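Local coordinates for phosphodiesterase (Candida albicans, PDB 6CPU), which is a phosphodiesterase of the HD-domain clan, a largely helical protein that holds a zinc and a magnesium ion, at residues L342-L347 and S413-S418; T422-H427 and A461-V466; A455-C460 and D546-L551. All blocks are in the same frame, centred on the assembly; numbering follows the deposited sequence.

In the fold
The three contacts belong to the helical phosphodiesterase domain and lie at different distances from the zinc ion. Interaction 2 holds zinc ligand Asp462; the side chain of Ala345 in interaction 1 lies about 11 Å from the zinc ion, and that of Leu457 in interaction 3 about 13 Å. Centre to centre, interactions 1 and 2 are 14 Å apart, 1 and 3 15 Å, and 2 and 3 12 Å. Helix 446-462 is shared: residues 455-460 pack in interaction 3, and its last residue, Asp462, reaches the zinc ion in interaction 2. Interactions 1 and 3 also touch, Leu342 CD1 lying 3.8 Å from Leu457 CB. Helix 411-421, used in interaction 1, leads directly into the 422-427 loop of interaction 2.

Interaction 1: residues L342-L347 and S413-S418; sequences LLVAAL and SLIISS
Ile415 meets Val344 and Ala345 through two different branches, and its first torsion assigns them. With chi1 at -70°, CG1 lies beside the backbone N and carries CD1 out along an extended chain, while CG2 is anti to that N. CD1 then lies 3.9 Å from Val344 CG1, the two side chains meeting at a slant, and CG2 rests 4.0 Å from Ala345 CB. One turn further along helix 411-421, Ser418 touches the same alanine methyl with its carbon, CB to Ala345 CB being 4.0 Å. Its hydroxyl is turned elsewhere: chi1 of -51° swings OG back onto its own helix, where it donates to Leu414 O at 2.9 Å. That carbonyl also takes the helical bond from Ser418 N, and the two donors arrive from opposite faces of its plane.

Ala345 CB thus sits between Ile415 and Ser418, and, consistent with so small a side chain, the backbones come close. The CA atoms of Ala345 and Ile415 are 5.1 Å apart, and the two helix segments approach to 9.0 Å between axes at a crossing angle of -49°. Helix 377-394 flanks the contact, Phe386 touching Val344 while Ile387 and Leu391 touch Ile415; Ser454 of helix 446-462 touches Ser418. Just beyond, Ala346 O is hydrogen-bonded to ND1 of the zinc ligand His349, which ties the end of helix 336-348 to the metal site.

No hydrogen bond joins the two segments. The interface is held by methyl and methylene packing, and the one polar side chain in it, buried Ser418, donates its hydroxyl hydrogen bond within its own helix and presents its CB to Ala345.

Interaction 2: residues T422-H427 and A461-V466; sequences TDMGEH and ADISNV. With ZN (zinc ion), chain B.
A water-bridged contact beside the metal site joins Thr422 and Asp462, pairing the loop that follows helix 411-421 with the end of helix 446-462. Direct touch is slight: Thr422 CB lies 3.8 Å from Asp462 OD2, and further out Met424 SD packs 4.3 Å from Ile463 CG2. Water 1 makes the polar link, donating to Thr422 O at 2.7 Å and to Asp462 OD2 at 2.6 Å.

The carboxylate divides its work between its two oxygens. CG stands anti to the backbone N (chi1 -167°), which carries the group from the last helical turn to the zinc ion, bound by Asp462 OD1 at 2.1 Å. OD2 accepts a second hydrogen bond from water 2, itself a zinc ligand; metal, carboxylate and water 2 therefore close a small ring that would restrict rotation of the group.

On the loop side, Thr422 OG1 bonds to Ile419 O in the preceding helix, while the carbonyl oxygen of Thr422 receives water 1. Asp423 shapes the next turn as an Asx turn, its OD1 accepting from Gly425 N at 3.0 Å.

His278, His349 and Asp350 complete the protein ligands of the zinc ion, and the side chain of Thr422 is about 4 Å from the magnesium ion: two histidines and two aspartates on the zinc ion, with a magnesium ion nearby, as in the metal centre of HD-clan phosphodiesterases.

Interaction 3: residues A455-C460 and D546-L551; sequences ALLIKC and DLLPQL
Leu457, Leu551 and Leu548 form a leucine cluster in the helical phosphodiesterase domain, where helix 446-462 packs on the turn that ends helix 525-547. Leu457 gives up the largest area of the three, and a single branch of it does the touching. Its CB leaves the helix obliquely to the turn, but chi1 of -73° sets CG beside the backbone N; CD1 is the extended branch, and the other, CD2, meets both partners.

Leu551 meets that methyl with its CD1, the two side chains crossing at about a right angle, so contact is confined to their ends. Leu548, the first residue to leave the helical conformation after helix 525-547, adds its own CD1 from next to Leu551. A backbone bond from Leu551 N to Leu548 O closes the turn, and both leucines point to the helix.

The cluster continues beyond the pair of segments. Leu293 touches both Leu457 and Leu548, Leu334 touches Leu457, and Val544 touches Leu551. At its centre the three methyls make a nearly even triangle: Leu457 CD2 is 3.8 Å from Leu551 CD1 and 4.2 Å from Leu548 CD1, and the CD1 atoms of Leu548 and Leu551 are themselves 4.2 Å apart.

Interaction 1: residues L342-L347 and S413-S418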
ATOM      1  N   LEU A 342      -6.522   8.773 -10.482  1.00 28.64           N
ATOM      2  CA  LEU A 342      -6.931   7.385 -10.320  1.00 29.11           C
ATOM      3  C   LEU A 342      -5.730   6.535  -9.905  1.00 27.06           C
ATOM      4  O   LEU A 342      -5.833   5.700  -8.997  1.00 24.45           O
ATOM      5  CB  LEU A 342      -7.517   6.829 -11.621  1.00 30.89           C
ATOM      6  CG  LEU A 342      -8.572   5.718 -11.556  1.00 34.22           C
ATOM      7  CD1 LEU A 342      -8.458   4.821 -12.779  1.00 35.51           C
ATOM      8  CD2 LEU A 342      -8.533   4.856 -10.305  1.00 35.12           C
ATOM      9  N   LEU A 343      -4.605   6.748 -10.584  1.00 25.21           N
ATOM     10  CA  LEU A 343      -3.387   6.003 -10.284  1.00 24.88           C
ATOM     11  C   LEU A 343      -2.892   6.281  -8.862  1.00 23.82           C
ATOM     12  O   LEU A 343      -2.547   5.349  -8.145  1.00 22.58           O
ATOM     13  CB  LEU A 343      -2.292   6.337 -11.283  1.00 25.44           C
ATOM     14  CG  LEU A 343      -2.613   5.843 -12.696  1.00 25.72           C
ATOM     15  CD1 LEU A 343      -1.673   6.477 -13.702  1.00 25.63           C
ATOM     16  CD2 LEU A 343      -2.558   4.330 -12.759  1.00 25.88           C
ATOM     17  N   VAL A 344      -2.857   7.555  -8.476  1.00 24.61           N
ATOM     18  CA  VAL A 344      -2.487   7.937  -7.106  1.00 23.99           C
ATOM     19  C   VAL A 344      -3.452   7.305  -6.080  1.00 22.71           C
ATOM     20  O   VAL A 344      -3.003   6.752  -5.078  1.00 21.46           O
ATOM     21  CB  VAL A 344      -2.343   9.471  -6.949  1.00 24.17           C
ATOM     22  CG1 VAL A 344      -2.202   9.873  -5.496  1.00 24.38           C
ATOM     23  CG2 VAL A 344      -1.126   9.967  -7.725  1.00 25.44           C
ATOM     24  N   ALA A 345      -4.757   7.332  -6.338  1.00 22.08           N
ATOM     25  CA  ALA A 345      -5.710   6.663  -5.438  1.00 21.35           C
ATOM     26  C   ALA A 345      -5.483   5.171  -5.323  1.00 21.32           C
ATOM     27  O   ALA A 345      -5.561   4.624  -4.230  1.00 21.49           O
ATOM     28  CB  ALA A 345      -7.148   6.939  -5.860  1.00 21.51           C
ATOM     29  N   ALA A 346      -5.202   4.487  -6.436  1.00 20.73           N
ATOM     30  CA  ALA A 346      -4.906   3.066  -6.364  1.00 21.32           C
ATOM     31  C   ALA A 346      -3.671   2.805  -5.493  1.00 21.50           C
ATOM     32  O   ALA A 346      -3.656   1.868  -4.686  1.00 22.80           O
ATOM     33  CB  ALA A 346      -4.709   2.489  -7.768  1.00 22.53           C
ATOM     34  N   LEU A 347      -2.644   3.644  -5.651  1.00 21.36           N
ATOM     35  CA  LEU A 347      -1.423   3.537  -4.849  1.00 21.74           C
ATOM     36  C   LEU A 347      -1.703   3.616  -3.336  1.00 20.78           C
ATOM     37  O   LEU A 347      -1.115   2.856  -2.538  1.00 23.32           O
ATOM     38  CB  LEU A 347      -0.422   4.624  -5.262  1.00 21.31           C
ATOM     39  CG  LEU A 347       0.886   4.668  -4.471  1.00 22.15           C
ATOM     40  CD1 LEU A 347       1.628   3.343  -4.538  1.00 21.52           C
ATOM     41  CD2 LEU A 347       1.749   5.801  -4.972  1.00 22.86           C
ATOM     42  N   SER A 413     -10.831  15.344  -3.454  1.00 25.34           N
ATOM     43  CA  SER A 413     -12.176  14.758  -3.401  1.00 24.97           C
ATOM     44  C   SER A 413     -12.332  13.537  -4.293  1.00 24.75           C
ATOM     45  O   SER A 413     -13.013  12.587  -3.926  1.00 25.54           O
ATOM     46  CB  SER A 413     -13.234  15.810  -3.771  1.00 26.85           C
ATOM     47  OG  SER A 413     -13.276  16.825  -2.794  1.00 27.25           O
ATOM     48  N   LEU A 414     -11.695  13.558  -5.465  1.00 25.89           N
ATOM     49  CA  LEU A 414     -11.756  12.418  -6.376  1.00 26.41           C
ATOM     50  C   LEU A 414     -11.030  11.217  -5.786  1.00 24.77           C
ATOM     51  O   LEU A 414     -11.521  10.095  -5.872  1.00 27.28           O
ATOM     52  CB  LEU A 414     -11.164  12.779  -7.739  1.00 28.42           C
ATOM     53  CG  LEU A 414     -11.118  11.664  -8.792  1.00 30.55           C
ATOM     54  CD1 LEU A 414     -12.483  11.032  -9.001  1.00 30.64           C
ATOM     55  CD2 LEU A 414     -10.569  12.223 -10.102  1.00 31.02           C
ATOM     56  N   ILE A 415      -9.870  11.462  -5.177  1.00 23.84           N
ATOM     57  CA  ILE A 415      -9.108  10.383  -4.536  1.00 22.60           C
ATOM     58  C   ILE A 415      -9.912   9.753  -3.389  1.00 21.94           C
ATOM     59  O   ILE A 415      -9.956   8.517  -3.266  1.00 22.08           O
ATOM     60  CB  ILE A 415      -7.723  10.877  -4.069  1.00 22.56           C
ATOM     61  CG1 ILE A 415      -6.834  11.148  -5.290  1.00 22.97           C
ATOM     62  CG2 ILE A 415      -7.075   9.843  -3.147  1.00 21.84           C
ATOM     63  CD1 ILE A 415      -5.520  11.839  -4.997  1.00 23.20           C
ATOM     64  N   ILE A 416     -10.545  10.588  -2.557  1.00 21.94           N
ATOM     65  CA  ILE A 416     -11.378  10.102  -1.445  1.00 22.99           C
ATOM     66  C   ILE A 416     -12.512   9.234  -1.978  1.00 23.33           C
ATOM     67  O   ILE A 416     -12.756   8.122  -1.499  1.00 21.86           O
ATOM     68  CB  ILE A 416     -11.962  11.268  -0.613  1.00 23.61           C
ATOM     69  CG1 ILE A 416     -10.825  11.988   0.133  1.00 23.20           C
ATOM     70  CG2 ILE A 416     -13.045  10.764   0.341  1.00 23.45           C
ATOM     71  CD1 ILE A 416     -11.209  13.333   0.705  1.00 23.59           C
ATOM     72  N   SER A 417     -13.204   9.762  -2.982  1.00 24.81           N
ATOM     73  CA  SER A 417     -14.300   9.043  -3.616  1.00 26.25           C
ATOM     74  C   SER A 417     -13.862   7.653  -4.089  1.00 24.83           C
ATOM     75  O   SER A 417     -14.521   6.651  -3.809  1.00 25.72           O
ATOM     76  CB  SER A 417     -14.847   9.879  -4.788  1.00 27.47           C
ATOM     77  OG  SER A 417     -15.663   9.091  -5.622  1.00 31.84           O
ATOM     78  N   SER A 418     -12.729   7.585  -4.778  1.00 25.95           N
ATOM     79  CA  SER A 418     -12.261   6.324  -5.359  1.00 24.75           C
ATOM     80  C   SER A 418     -11.817   5.352  -4.259  1.00 24.38           C
ATOM     81  O   SER A 418     -12.133   4.158  -4.308  1.00 22.86           O
ATOM     82  CB  SER A 418     -11.142   6.574  -6.374  1.00 25.44           C
ATOM     83  OG  SER A 418     -11.528   7.570  -7.330  1.00 27.03           O
TER

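Interaction 2: residues T422-H427 and A461-V466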
ATOM      1  N   THR A 422     -13.850   1.343  -2.813  1.00 27.86           N
ATOM      2  CA  THR A 422     -13.337  -0.028  -2.689  1.00 28.15           C
ATOM      3  C   THR A 422     -13.947  -0.843  -1.554  1.00 28.58           C
ATOM      4  O   THR A 422     -13.597  -2.000  -1.391  1.00 29.19           O
ATOM      5  CB  THR A 422     -11.799  -0.077  -2.554  1.00 28.44           C
ATOM      6  OG1 THR A 422     -11.402   0.550  -1.326  1.00 26.33           O
ATOM      7  CG2 THR A 422     -11.143   0.635  -3.732  1.00 27.48           C
ATOM      8  N   ASP A 423     -14.834  -0.233  -0.770  1.00 29.46           N
ATOM      9  CA  ASP A 423     -15.589  -0.924   0.272  1.00 30.72           C
ATOM     10  C   ASP A 423     -16.578  -1.918  -0.342  1.00 32.51           C
ATOM     11  O   ASP A 423     -17.548  -1.516  -0.983  1.00 30.79           O
ATOM     12  CB  ASP A 423     -16.352   0.096   1.125  1.00 30.39           C
ATOM     13  CG  ASP A 423     -17.169  -0.546   2.242  1.00 30.86           C
ATOM     14  OD1 ASP A 423     -16.967  -1.740   2.533  1.00 32.23           O
ATOM     15  OD2 ASP A 423     -18.013   0.161   2.835  1.00 32.84           O
ATOM     16  N   MET A 424     -16.334  -3.202  -0.118  1.00 34.86           N
ATOM     17  CA  MET A 424     -17.180  -4.255  -0.697  1.00 39.93           C
ATOM     18  C   MET A 424     -18.574  -4.327  -0.076  1.00 40.76           C
ATOM     19  O   MET A 424     -19.485  -4.886  -0.686  1.00 43.73           O
ATOM     20  CB  MET A 424     -16.485  -5.618  -0.618  1.00 40.96           C
ATOM     21  CG  MET A 424     -15.327  -5.759  -1.598  1.00 43.10           C
ATOM     22  SD  MET A 424     -15.828  -5.667  -3.335  1.00 47.06           S
ATOM     23  CE  MET A 424     -16.493  -7.316  -3.573  1.00 47.19           C
ATOM     24  N   GLY A 425     -18.747  -3.759   1.117  1.00 40.05           N
ATOM     25  CA  GLY A 425     -20.076  -3.584   1.695  1.00 40.88           C
ATOM     26  C   GLY A 425     -20.960  -2.630   0.904  1.00 41.21           C
ATOM     27  O   GLY A 425     -22.169  -2.577   1.131  1.00 42.53           O
ATOM     28  N   GLU A 426     -20.362  -1.862  -0.010  1.00 41.41           N
ATOM     29  CA  GLU A 426     -21.098  -0.949  -0.885  1.00 42.98           C
ATOM     30  C   GLU A 426     -21.063  -1.402  -2.345  1.00 42.68           C
ATOM     31  O   GLU A 426     -21.390  -0.621  -3.238  1.00 40.86           O
ATOM     32  CB  GLU A 426     -20.499   0.455  -0.807  1.00 45.48           C
ATOM     33  CG  GLU A 426     -20.445   1.039   0.590  1.00 49.04           C
ATOM     34  CD  GLU A 426     -21.823   1.225   1.181  1.00 51.88           C
ATOM     35  OE1 GLU A 426     -22.670   1.862   0.513  1.00 52.09           O
ATOM     36  OE2 GLU A 426     -22.051   0.727   2.306  1.00 54.34           O
ATOM     37  N   HIS A 427     -20.653  -2.648  -2.581  1.00 44.28           N
ATOM     38  CA  HIS A 427     -20.499  -3.197  -3.933  1.00 46.07           C
ATOM     39  C   HIS A 427     -21.775  -3.030  -4.757  1.00 47.76           C
ATOM     40  O   HIS A 427     -21.730  -2.544  -5.891  1.00 44.03           O
ATOM     41  CB  HIS A 427     -20.125  -4.678  -3.850  1.00 48.29           C
ATOM     42  CG  HIS A 427     -19.958  -5.343  -5.182  1.00 52.21           C
ATOM     43  ND1 HIS A 427     -18.725  -5.676  -5.700  1.00 53.05           N
ATOM     44  CD2 HIS A 427     -20.872  -5.750  -6.096  1.00 54.30           C
ATOM     45  CE1 HIS A 427     -18.885  -6.253  -6.877  1.00 54.43           C
ATOM     46  NE2 HIS A 427     -20.178  -6.307  -7.143  1.00 54.78           N
ATOM     47  N   ALA A 461      -9.756  -3.017 -10.412  1.00 28.17           N
ATOM     48  CA  ALA A 461      -8.331  -3.195 -10.074  1.00 26.61           C
ATOM     49  C   ALA A 461      -8.145  -3.872  -8.724  1.00 27.85           C
ATOM     50  O   ALA A 461      -7.350  -4.805  -8.591  1.00 27.82           O
ATOM     51  CB  ALA A 461      -7.617  -1.856 -10.099  1.00 27.05           C
ATOM     52  N   ASP A 462      -8.891  -3.414  -7.717  1.00 27.09           N
ATOM     53  CA  ASP A 462      -8.758  -3.974  -6.375  1.00 28.27           C
ATOM     54  C   ASP A 462      -9.098  -5.466  -6.308  1.00 29.50           C
ATOM     55  O   ASP A 462      -8.490  -6.202  -5.524  1.00 29.82           O
ATOM     56  CB  ASP A 462      -9.625  -3.189  -5.395  1.00 29.45           C
ATOM     57  CG  ASP A 462      -9.313  -3.506  -3.945  1.00 30.87           C
ATOM     58  OD1 ASP A 462      -8.131  -3.761  -3.573  1.00 30.52           O
ATOM     59  OD2 ASP A 462     -10.283  -3.480  -3.169  1.00 33.99           O
ATOM     60  N   ILE A 463     -10.059  -5.923  -7.117  1.00 28.62           N
ATOM     61  CA  ILE A 463     -10.438  -7.347  -7.115  1.00 29.14           C
ATOM     62  C   ILE A 463      -9.955  -8.070  -8.379  1.00 30.77           C
ATOM     63  O   ILE A 463     -10.573  -9.040  -8.827  1.00 30.43           O
ATOM     64  CB  ILE A 463     -11.968  -7.554  -6.906  1.00 30.25           C
ATOM     65  CG1 ILE A 463     -12.790  -6.973  -8.061  1.00 31.24           C
ATOM     66  CG2 ILE A 463     -12.415  -6.933  -5.591  1.00 30.59           C
ATOM     67  CD1 ILE A 463     -14.174  -7.588  -8.165  1.00 34.14           C
ATOM     68  N   SER A 464      -8.825  -7.624  -8.926  1.00 31.23           N
ATOM     69  CA  SER A 464      -8.347  -8.113 -10.224  1.00 30.92           C
ATOM     70  C   SER A 464      -7.584  -9.432 -10.160  1.00 30.83           C
ATOM     71  O   SER A 464      -7.203  -9.963 -11.210  1.00 33.21           O
ATOM     72  CB  SER A 464      -7.486  -7.039 -10.897  1.00 31.64           C
ATOM     73  OG  SER A 464      -6.285  -6.831 -10.171  1.00 32.90           O
ATOM     74  N   ASN A 465      -7.366  -9.982  -8.964  1.00 30.03           N
ATOM     75  CA  ASN A 465      -6.620 -11.222  -8.830  1.00 31.10           C
ATOM     76  C   ASN A 465      -7.203 -12.349  -9.689  1.00 33.49           C
ATOM     77  O   ASN A 465      -6.448 -13.103 -10.299  1.00 34.44           O
ATOM     78  CB  ASN A 465      -6.583 -11.694  -7.384  1.00 32.83           C
ATOM     79  CG  ASN A 465      -5.693 -10.841  -6.502  1.00 31.85           C
ATOM     80  OD1 ASN A 465      -5.022  -9.902  -6.956  1.00 31.99           O
ATOM     81  ND2 ASN A 465      -5.669 -11.177  -5.231  1.00 32.22           N
ATOM     82  N   VAL A 466      -8.533 -12.462  -9.713  1.00 32.64           N
ATOM     83  CA  VAL A 466      -9.201 -13.493 -10.534  1.00 34.62           C
ATOM     84  C   VAL A 466      -9.132 -13.232 -12.045  1.00 35.25           C
ATOM     85  O   VAL A 466      -9.425 -14.146 -12.824  1.00 36.14           O
ATOM     86  CB  VAL A 466     -10.677 -13.733 -10.120  1.00 33.41           C
ATOM     87  CG1 VAL A 466     -10.742 -14.259  -8.692  1.00 34.03           C
ATOM     88  CG2 VAL A 466     -11.525 -12.485 -10.295  1.00 34.36           C
TER
HETATM   89 ZN    ZN B 601      -7.147  -3.440  -1.778  1.00 34.92          ZN
HETATM   90  O   HOH W   1     -12.837  -3.566  -3.510  1.00 32.78           O
HETATM   91  O   HOH W   2      -8.985  -2.625  -0.976  1.00 30.21           O
HETATM   92  O   HOH W   3      -7.853  -5.343  -0.900  1.00 34.55           O

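Interaction 3: residues A455-C460 and D546-L551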
ATOM      1  N   ALA A 455     -14.422   5.212  -9.847  1.00 30.91           N
ATOM      2  CA  ALA A 455     -14.844   4.239  -8.840  1.00 30.75           C
ATOM      3  C   ALA A 455     -14.905   2.821  -9.384  1.00 31.05           C
ATOM      4  O   ALA A 455     -14.485   1.870  -8.731  1.00 31.10           O
ATOM      5  CB  ALA A 455     -16.195   4.627  -8.262  1.00 30.64           C
ATOM      6  N   LEU A 456     -15.444   2.674 -10.586  1.00 32.24           N
ATOM      7  CA  LEU A 456     -15.552   1.361 -11.194  1.00 32.12           C
ATOM      8  C   LEU A 456     -14.188   0.791 -11.548  1.00 29.51           C
ATOM      9  O   LEU A 456     -13.956  -0.393 -11.386  1.00 32.33           O
ATOM     10  CB  LEU A 456     -16.450   1.424 -12.437  1.00 33.63           C
ATOM     11  CG  LEU A 456     -17.917   1.761 -12.140  1.00 35.34           C
ATOM     12  CD1 LEU A 456     -18.656   2.077 -13.439  1.00 36.68           C
ATOM     13  CD2 LEU A 456     -18.605   0.641 -11.375  1.00 35.77           C
ATOM     14  N   LEU A 457     -13.290   1.632 -12.029  1.00 29.67           N
ATOM     15  CA  LEU A 457     -11.972   1.158 -12.435  1.00 30.20           C
ATOM     16  C   LEU A 457     -11.160   0.706 -11.220  1.00 28.90           C
ATOM     17  O   LEU A 457     -10.601  -0.388 -11.224  1.00 28.45           O
ATOM     18  CB  LEU A 457     -11.230   2.219 -13.250  1.00 29.99           C
ATOM     19  CG  LEU A 457     -11.783   2.413 -14.674  1.00 30.52           C
ATOM     20  CD1 LEU A 457     -10.998   3.476 -15.413  1.00 31.31           C
ATOM     21  CD2 LEU A 457     -11.772   1.097 -15.435  1.00 30.85           C
ATOM     22  N   ILE A 458     -11.149   1.518 -10.161  1.00 28.70           N
ATOM     23  CA  ILE A 458     -10.418   1.138  -8.953  1.00 27.28           C
ATOM     24  C   ILE A 458     -11.054  -0.100  -8.322  1.00 26.51           C
ATOM     25  O   ILE A 458     -10.351  -0.943  -7.811  1.00 25.96           O
ATOM     26  CB  ILE A 458     -10.280   2.316  -7.953  1.00 28.22           C
ATOM     27  CG1 ILE A 458      -9.152   2.040  -6.946  1.00 27.85           C
ATOM     28  CG2 ILE A 458     -11.605   2.599  -7.251  1.00 28.64           C
ATOM     29  CD1 ILE A 458      -8.851   3.224  -6.044  1.00 28.76           C
ATOM     30  N   LYS A 459     -12.382  -0.239  -8.382  1.00 28.21           N
ATOM     31  CA  LYS A 459     -13.030  -1.465  -7.888  1.00 28.98           C
ATOM     32  C   LYS A 459     -12.550  -2.700  -8.625  1.00 28.26           C
ATOM     33  O   LYS A 459     -12.270  -3.734  -8.016  1.00 29.29           O
ATOM     34  CB  LYS A 459     -14.554  -1.378  -8.000  1.00 30.22           C
ATOM     35  CG  LYS A 459     -15.210  -0.660  -6.836  1.00 30.84           C
ATOM     36  CD  LYS A 459     -16.722  -0.532  -7.015  1.00 31.36           C
ATOM     37  CE  LYS A 459     -17.407  -1.888  -7.002  1.00 31.48           C
ATOM     38  NZ  LYS A 459     -17.019  -2.729  -5.839  1.00 32.71           N
ATOM     39  N   CYS A 460     -12.496  -2.594  -9.948  1.00 31.10           N
ATOM     40  CA  CYS A 460     -12.056  -3.709 -10.791  1.00 30.95           C
ATOM     41  C   CYS A 460     -10.592  -4.047 -10.487  1.00 29.27           C
ATOM     42  O   CYS A 460     -10.240  -5.211 -10.289  1.00 30.75           O
ATOM     43  CB  CYS A 460     -12.253  -3.362 -12.267  1.00 32.25           C
ATOM     44  SG  CYS A 460     -13.984  -3.468 -12.822  1.00 35.89           S
ATOM     45  N   ASP A 546     -19.176  -4.264 -20.578  0.50 49.15           N
ATOM     46  CA  ASP A 546     -20.307  -3.815 -21.395  0.50 50.05           C
ATOM     47  C   ASP A 546     -20.234  -2.309 -21.646  0.50 48.76           C
ATOM     48  O   ASP A 546     -20.505  -1.854 -22.752  0.50 46.85           O
ATOM     49  CB  ASP A 546     -21.650  -4.142 -20.731  1.00 54.47           C
ATOM     50  CG  ASP A 546     -21.978  -5.632 -20.738  1.00 57.57           C
ATOM     51  OD1 ASP A 546     -21.208  -6.426 -21.318  1.00 63.57           O
ATOM     52  OD2 ASP A 546     -23.013  -6.015 -20.150  1.00 60.99           O
ATOM     53  N   LEU A 547     -19.880  -1.542 -20.617  1.00 47.65           N
ATOM     54  CA  LEU A 547     -19.738  -0.089 -20.749  1.00 48.77           C
ATOM     55  C   LEU A 547     -18.435   0.307 -21.434  1.00 48.58           C
ATOM     56  O   LEU A 547     -18.402   1.282 -22.182  1.00 50.76           O
ATOM     57  CB  LEU A 547     -19.801   0.596 -19.375  1.00 50.17           C
ATOM     58  CG  LEU A 547     -19.579   2.120 -19.350  1.00 51.67           C
ATOM     59  CD1 LEU A 547     -20.764   2.859 -19.950  1.00 52.32           C
ATOM     60  CD2 LEU A 547     -19.318   2.616 -17.938  1.00 53.78           C
ATOM     61  N   LEU A 548     -17.364  -0.425 -21.141  1.00 48.88           N
ATOM     62  CA  LEU A 548     -16.032  -0.105 -21.646  1.00 48.69           C
ATOM     63  C   LEU A 548     -15.456  -1.327 -22.368  1.00 48.45           C
ATOM     64  O   LEU A 548     -14.685  -2.097 -21.781  1.00 45.99           O
ATOM     65  CB  LEU A 548     -15.118   0.319 -20.492  1.00 48.35           C
ATOM     66  CG  LEU A 548     -15.533   1.553 -19.686  1.00 47.76           C
ATOM     67  CD1 LEU A 548     -14.626   1.690 -18.466  1.00 48.30           C
ATOM     68  CD2 LEU A 548     -15.501   2.824 -20.523  1.00 46.77           C
ATOM     69  N   PRO A 549     -15.828  -1.507 -23.652  1.00 48.77           N
ATOM     70  CA  PRO A 549     -15.486  -2.691 -24.459  1.00 48.71           C
ATOM     71  C   PRO A 549     -14.035  -3.160 -24.345  1.00 45.06           C
ATOM     72  O   PRO A 549     -13.774  -4.360 -24.398  1.00 43.82           O
ATOM     73  CB  PRO A 549     -15.752  -2.224 -25.899  1.00 49.36           C
ATOM     74  CG  PRO A 549     -16.764  -1.149 -25.780  1.00 50.29           C
ATOM     75  CD  PRO A 549     -16.599  -0.516 -24.428  1.00 50.51           C
ATOM     76  N   GLN A 550     -13.103  -2.221 -24.191  1.00 44.72           N
ATOM     77  CA  GLN A 550     -11.670  -2.548 -24.204  1.00 42.94           C
ATOM     78  C   GLN A 550     -11.209  -3.455 -23.056  1.00 41.96           C
ATOM     79  O   GLN A 550     -10.133  -4.051 -23.136  1.00 38.21           O
ATOM     80  CB  GLN A 550     -10.821  -1.279 -24.215  1.00 44.10           C
ATOM     81  CG  GLN A 550     -11.077  -0.340 -25.386  1.00 44.46           C
ATOM     82  CD  GLN A 550     -11.964   0.833 -25.024  1.00 45.19           C
ATOM     83  OE1 GLN A 550     -13.002   0.667 -24.382  1.00 47.19           O
ATOM     84  NE2 GLN A 550     -11.566   2.028 -25.446  1.00 46.00           N
ATOM     85  N   LEU A 551     -12.014  -3.571 -21.998  1.00 40.60           N
ATOM     86  CA  LEU A 551     -11.650  -4.407 -20.851  1.00 41.47           C
ATOM     87  C   LEU A 551     -12.246  -5.813 -20.908  1.00 40.53           C
ATOM     88  O   LEU A 551     -12.145  -6.570 -19.937  1.00 38.10           O
ATOM     89  CB  LEU A 551     -12.046  -3.703 -19.540  1.00 40.83           C
ATOM     90  CG  LEU A 551     -11.725  -2.200 -19.467  1.00 40.73           C
ATOM     91  CD1 LEU A 551     -12.078  -1.648 -18.093  1.00 41.60           C
ATOM     92  CD2 LEU A 551     -10.266  -1.910 -19.796  1.00 41.19           C
TER